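Long-range contact in probable secreted solute-binding lipoprotein (Streptomyces coelicolor, PDB 3I3V), which probably binds a solute outside the cell and delivers it to a membrane transporter: residues K176-Q188 with V202-L215. Numbering follows the deposited sequence.
Sequences KLLAQIIQTFLSQ and VRGARLGIEYFAHL
Leu178 CD2 sits over the centre of one face of the Phe212 ring in a helix-helix contact within one lobe of a periplasmic-binding-protein fold, where the C-terminal part of helix 172-182 and the turn after it cross helix 203-217. The axes of helix segments 176-182 and 203-215 come within 8.6 Å, with 118° between their N-to-C directions. Toward the C-terminal part of helix 203-217, that methyl lies 3.5 Å from the Phe212 centroid and 14° off the normal, a CH-pi contact; Ile181 CD1 meets the same ring at its edge, and Phe377 packs edge-to-face with it. Midway, backbone meets backbone, since Gly208 has no side chain: its CA lies 3.7 Å from Ile182 O. Beside this point Ile182 and Ile209 run alongside each other in the same direction, Ile182 CD1 3.7 Å from Ile209 CG1, with helix 383-392 touching both. Toward the N-terminal part, Phe185 CG stands anti to its carbonyl carbon (chi1 -60°), which lays the ring across Leu207, whose CB covers one face, while Thr184 CG2 sits over the opposite face. Tyr211 presents its ring edge to Thr184 OG1, which itself donates a 2.5 Å hydrogen bond to Ile181 O, in the carbonyl plane on a lone pair.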
loop_
_atom_site.group_PDB
_atom_site.type_symbol
_atom_site.label_atom_id
_atom_site.label_comp_id
_atom_site.label_asym_id
_atom_site.label_seq_id
_atom_site.Cartn_x
_atom_site.Cartn_y
_atom_site.Cartn_z
ATOM N N LYS C 176 15.053 -64.628 15.020
ATOM C CA LYS C 176 14.573 -63.492 14.227
ATOM C C LYS C 176 14.621 -63.770 12.709
ATOM O O LYS C 176 13.723 -63.350 11.965
ATOM C CB LYS C 176 15.399 -62.245 14.537
ATOM C CG LYS C 176 14.590 -61.070 15.086
ATOM C CD LYS C 176 14.049 -61.336 16.489
ATOM C CE LYS C 176 15.159 -61.318 17.513
ATOM N NZ LYS C 176 14.685 -61.717 18.870
ATOM N N LEU C 177 15.658 -64.476 12.247
ATOM C CA LEU C 177 15.797 -64.780 10.819
ATOM C C LEU C 177 14.723 -65.772 10.376
ATOM O O LEU C 177 14.162 -65.636 9.288
ATOM C CB LEU C 177 17.179 -65.368 10.510
ATOM C CG LEU C 177 17.851 -64.993 9.171
ATOM C CD1 LEU C 177 18.670 -66.180 8.687
ATOM C CD2 LEU C 177 16.828 -64.612 8.116
ATOM N N LEU C 178 14.438 -66.763 11.223
ATOM C CA LEU C 178 13.412 -67.769 10.926
ATOM C C LEU C 178 12.059 -67.084 10.800
ATOM O O LEU C 178 11.269 -67.389 9.906
ATOM C CB LEU C 178 13.322 -68.808 12.055
ATOM C CG LEU C 178 12.705 -70.201 11.813
ATOM C CD1 LEU C 178 11.839 -70.539 13.003
ATOM C CD2 LEU C 178 11.887 -70.272 10.523
ATOM N N ALA C 179 11.794 -66.159 11.713
ATOM C CA ALA C 179 10.536 -65.425 11.720
ATOM C C ALA C 179 10.433 -64.515 10.506
ATOM O O ALA C 179 9.346 -64.285 9.987
ATOM C CB ALA C 179 10.408 -64.606 13.012
ATOM N N GLN C 180 11.564 -63.992 10.048
ATOM C CA GLN C 180 11.563 -63.122 8.877
ATOM C C GLN C 180 11.277 -63.941 7.613
ATOM O O GLN C 180 10.476 -63.544 6.760
ATOM C CB GLN C 180 12.914 -62.403 8.751
ATOM C CG GLN C 180 13.242 -61.975 7.329
ATOM C CD GLN C 180 14.418 -61.033 7.246
ATOM O OE1 GLN C 180 15.193 -60.885 8.198
ATOM N NE2 GLN C 180 14.569 -60.396 6.090
ATOM N N ILE C 181 11.935 -65.093 7.498
ATOM C CA ILE C 181 11.741 -65.960 6.343
ATOM C C ILE C 181 10.291 -66.454 6.338
ATOM O O ILE C 181 9.625 -66.416 5.301
ATOM C CB ILE C 181 12.746 -67.151 6.365
ATOM C CG1 ILE C 181 14.185 -66.598 6.356
ATOM C CG2 ILE C 181 12.540 -68.049 5.143
ATOM C CD1 ILE C 181 15.287 -67.622 6.568
ATOM N N ILE C 182 9.787 -66.896 7.487
ATOM C CA ILE C 182 8.401 -67.353 7.542
ATOM C C ILE C 182 7.492 -66.202 7.094
ATOM O O ILE C 182 6.429 -66.419 6.525
ATOM C CB ILE C 182 7.996 -67.809 8.982
ATOM C CG1 ILE C 182 8.629 -69.167 9.298
ATOM C CG2 ILE C 182 6.461 -67.868 9.121
ATOM C CD1 ILE C 182 8.334 -69.665 10.695
ATOM N N GLN C 183 7.924 -64.973 7.333
ATOM C CA GLN C 183 7.120 -63.818 6.948
ATOM C C GLN C 183 7.149 -63.532 5.459
ATOM O O GLN C 183 6.651 -62.501 5.014
ATOM C CB GLN C 183 7.560 -62.570 7.716
ATOM C CG GLN C 183 6.973 -62.472 9.116
ATOM C CD GLN C 183 7.529 -61.294 9.888
ATOM O OE1 GLN C 183 8.540 -61.414 10.578
ATOM N NE2 GLN C 183 6.877 -60.141 9.763
ATOM N N THR C 184 7.739 -64.433 4.685
ATOM C CA THR C 184 7.775 -64.238 3.245
ATOM C C THR C 184 6.331 -64.258 2.740
ATOM O O THR C 184 6.002 -63.613 1.746
ATOM C CB THR C 184 8.568 -65.362 2.547
ATOM O OG1 THR C 184 9.923 -65.362 3.024
ATOM C CG2 THR C 184 8.565 -65.155 1.025
ATOM N N PHE C 185 5.475 -64.990 3.454
ATOM C CA PHE C 185 4.064 -65.140 3.102
ATOM C C PHE C 185 3.107 -64.591 4.161
ATOM O O PHE C 185 2.020 -65.127 4.359
ATOM C CB PHE C 185 3.745 -66.620 2.879
ATOM C CG PHE C 185 4.553 -67.262 1.781
ATOM C CD1 PHE C 185 4.251 -67.025 0.440
ATOM C CD2 PHE C 185 5.609 -68.114 2.087
ATOM C CE1 PHE C 185 4.992 -67.633 -0.577
ATOM C CE2 PHE C 185 6.353 -68.721 1.081
ATOM C CZ PHE C 185 6.044 -68.483 -0.255
ATOM N N LEU C 186 3.504 -63.521 4.837
ATOM C CA LEU C 186 2.667 -62.929 5.872
ATOM C C LEU C 186 2.756 -61.407 5.852
ATOM O O LEU C 186 3.852 -60.843 5.851
ATOM C CB LEU C 186 3.099 -63.444 7.252
ATOM C CG LEU C 186 2.787 -64.897 7.626
ATOM C CD1 LEU C 186 3.587 -65.316 8.839
ATOM C CD2 LEU C 186 1.314 -65.033 7.902
ATOM N N SER C 187 1.604 -60.739 5.825
ATOM C CA SER C 187 1.593 -59.285 5.831
ATOM C C SER C 187 1.891 -58.853 7.259
ATOM O O SER C 187 1.958 -59.683 8.161
ATOM C CB SER C 187 0.228 -58.751 5.414
ATOM O OG SER C 187 -0.763 -59.130 6.351
ATOM N N GLN C 188 2.058 -57.556 7.467
ATOM C CA GLN C 188 2.353 -57.045 8.798
ATOM C C GLN C 188 1.318 -57.509 9.830
ATOM O O GLN C 188 1.669 -58.007 10.900
ATOM C CB GLN C 188 2.400 -55.515 8.767
ATOM C CG GLN C 188 3.564 -54.929 9.544
ATOM C CD GLN C 188 4.877 -55.039 8.792
ATOM O OE1 GLN C 188 5.132 -56.030 8.105
ATOM N NE2 GLN C 188 5.721 -54.023 8.925
ATOM N N VAL C 202 -2.048 -70.836 10.155
ATOM C CA VAL C 202 -2.581 -69.981 9.100
ATOM C C VAL C 202 -1.754 -70.247 7.849
ATOM O O VAL C 202 -0.534 -70.377 7.921
ATOM C CB VAL C 202 -2.502 -68.488 9.488
ATOM C CG1 VAL C 202 -3.394 -68.228 10.694
ATOM C CG2 VAL C 202 -1.070 -68.098 9.809
ATOM N N ARG C 203 -2.430 -70.333 6.707
ATOM C CA ARG C 203 -1.783 -70.632 5.434
ATOM C C ARG C 203 -0.465 -69.911 5.170
ATOM O O ARG C 203 0.458 -70.497 4.612
ATOM C CB ARG C 203 -2.766 -70.386 4.283
ATOM C CG ARG C 203 -3.861 -71.461 4.152
ATOM C CD ARG C 203 -4.618 -71.695 5.474
ATOM N NE ARG C 203 -5.099 -70.442 6.054
ATOM C CZ ARG C 203 -5.706 -70.334 7.234
ATOM N NH1 ARG C 203 -5.918 -71.410 7.984
ATOM N NH2 ARG C 203 -6.095 -69.140 7.666
ATOM N N GLY C 204 -0.378 -68.650 5.576
ATOM C CA GLY C 204 0.839 -67.884 5.367
ATOM C C GLY C 204 2.030 -68.440 6.125
ATOM O O GLY C 204 3.131 -68.533 5.577
ATOM N N ALA C 205 1.823 -68.802 7.387
ATOM C CA ALA C 205 2.894 -69.363 8.204
ATOM C C ALA C 205 3.267 -70.760 7.718
ATOM O O ALA C 205 4.417 -71.178 7.815
ATOM C CB ALA C 205 2.463 -69.427 9.662
ATOM N N ARG C 206 2.278 -71.480 7.198
ATOM C CA ARG C 206 2.491 -72.835 6.701
ATOM C C ARG C 206 3.391 -72.761 5.473
ATOM O O ARG C 206 4.367 -73.499 5.354
ATOM C CB ARG C 206 1.141 -73.474 6.354
ATOM C CG ARG C 206 1.152 -74.994 6.213
ATOM C CD ARG C 206 1.159 -75.435 4.754
ATOM N NE ARG C 206 0.345 -76.638 4.561
ATOM C CZ ARG C 206 0.113 -77.216 3.384
ATOM N NH1 ARG C 206 0.635 -76.711 2.271
ATOM N NH2 ARG C 206 -0.657 -78.301 3.319
ATOM N N LEU C 207 3.062 -71.846 4.571
ATOM C CA LEU C 207 3.842 -71.654 3.357
ATOM C C LEU C 207 5.271 -71.231 3.707
ATOM O O LEU C 207 6.242 -71.813 3.206
ATOM C CB LEU C 207 3.172 -70.599 2.468
ATOM C CG LEU C 207 1.885 -71.090 1.785
ATOM C CD1 LEU C 207 1.194 -69.946 1.047
ATOM C CD2 LEU C 207 2.232 -72.218 0.819
ATOM N N GLY C 208 5.386 -70.230 4.580
ATOM C CA GLY C 208 6.687 -69.730 4.998
ATOM C C GLY C 208 7.558 -70.797 5.630
ATOM O O GLY C 208 8.775 -70.822 5.423
ATOM N N ILE C 209 6.935 -71.682 6.404
ATOM C CA ILE C 209 7.661 -72.764 7.058
ATOM C C ILE C 209 8.154 -73.752 6.004
ATOM O O ILE C 209 9.195 -74.378 6.185
ATOM C CB ILE C 209 6.779 -73.497 8.096
ATOM C CG1 ILE C 209 6.470 -72.563 9.272
ATOM C CG2 ILE C 209 7.487 -74.740 8.579
ATOM C CD1 ILE C 209 5.702 -73.218 10.412
ATOM N N GLU C 210 7.406 -73.886 4.906
ATOM C CA GLU C 210 7.813 -74.784 3.823
ATOM C C GLU C 210 9.026 -74.142 3.171
ATOM O O GLU C 210 10.072 -74.767 3.006
ATOM C CB GLU C 210 6.725 -74.921 2.749
ATOM C CG GLU C 210 5.450 -75.648 3.146
ATOM C CD GLU C 210 4.465 -75.761 1.975
ATOM O OE1 GLU C 210 3.321 -76.216 2.200
ATOM O OE2 GLU C 210 4.839 -75.399 0.829
ATOM N N TYR C 211 8.868 -72.875 2.802
ATOM C CA TYR C 211 9.940 -72.140 2.164
ATOM C C TYR C 211 11.200 -72.279 3.007
ATOM O O TYR C 211 12.250 -72.673 2.505
ATOM C CB TYR C 211 9.543 -70.670 1.997
ATOM C CG TYR C 211 10.605 -69.831 1.323
ATOM C CD1 TYR C 211 11.363 -70.350 0.264
ATOM C CD2 TYR C 211 10.852 -68.514 1.733
ATOM C CE1 TYR C 211 12.340 -69.578 -0.369
ATOM C CE2 TYR C 211 11.822 -67.735 1.108
ATOM C CZ TYR C 211 12.561 -68.274 0.059
ATOM O OH TYR C 211 13.528 -67.511 -0.549
ATOM N N PHE C 212 11.089 -71.978 4.294
ATOM C CA PHE C 212 12.233 -72.086 5.188
ATOM C C PHE C 212 12.862 -73.470 5.148
ATOM O O PHE C 212 14.076 -73.601 5.031
ATOM C CB PHE C 212 11.827 -71.790 6.629
ATOM C CG PHE C 212 12.928 -72.019 7.618
ATOM C CD1 PHE C 212 13.911 -71.058 7.818
ATOM C CD2 PHE C 212 13.006 -73.219 8.319
ATOM C CE1 PHE C 212 14.958 -71.284 8.702
ATOM C CE2 PHE C 212 14.050 -73.459 9.207
ATOM C CZ PHE C 212 15.032 -72.486 9.400
ATOM N N ALA C 213 12.026 -74.499 5.270
ATOM C CA ALA C 213 12.490 -75.886 5.269
ATOM C C ALA C 213 13.189 -76.250 3.969
ATOM O O ALA C 213 14.143 -77.030 3.966
ATOM C CB ALA C 213 11.319 -76.830 5.514
ATOM N N HIS C 214 12.706 -75.688 2.867
ATOM C CA HIS C 214 13.295 -75.942 1.559
ATOM C C HIS C 214 14.712 -75.348 1.561
ATOM O O HIS C 214 15.687 -76.058 1.326
ATOM C CB HIS C 214 12.415 -75.305 0.473
ATOM C CG HIS C 214 12.828 -75.637 -0.931
ATOM N ND1 HIS C 214 13.182 -76.910 -1.326
ATOM C CD2 HIS C 214 12.903 -74.865 -2.042
ATOM C CE1 HIS C 214 13.458 -76.908 -2.618
ATOM N NE2 HIS C 214 13.296 -75.679 -3.076
ATOM N N LEU C 215 14.821 -74.054 1.860
ATOM C CA LEU C 215 16.117 -73.376 1.898
ATOM C C LEU C 215 17.120 -74.091 2.795
ATOM O O LEU C 215 18.237 -74.377 2.382
ATOM C CB LEU C 215 15.943 -71.929 2.372
ATOM C CG LEU C 215 15.186 -70.994 1.419
ATOM C CD1 LEU C 215 14.972 -69.633 2.071
ATOM C CD2 LEU C 215 15.967 -70.848 0.125
#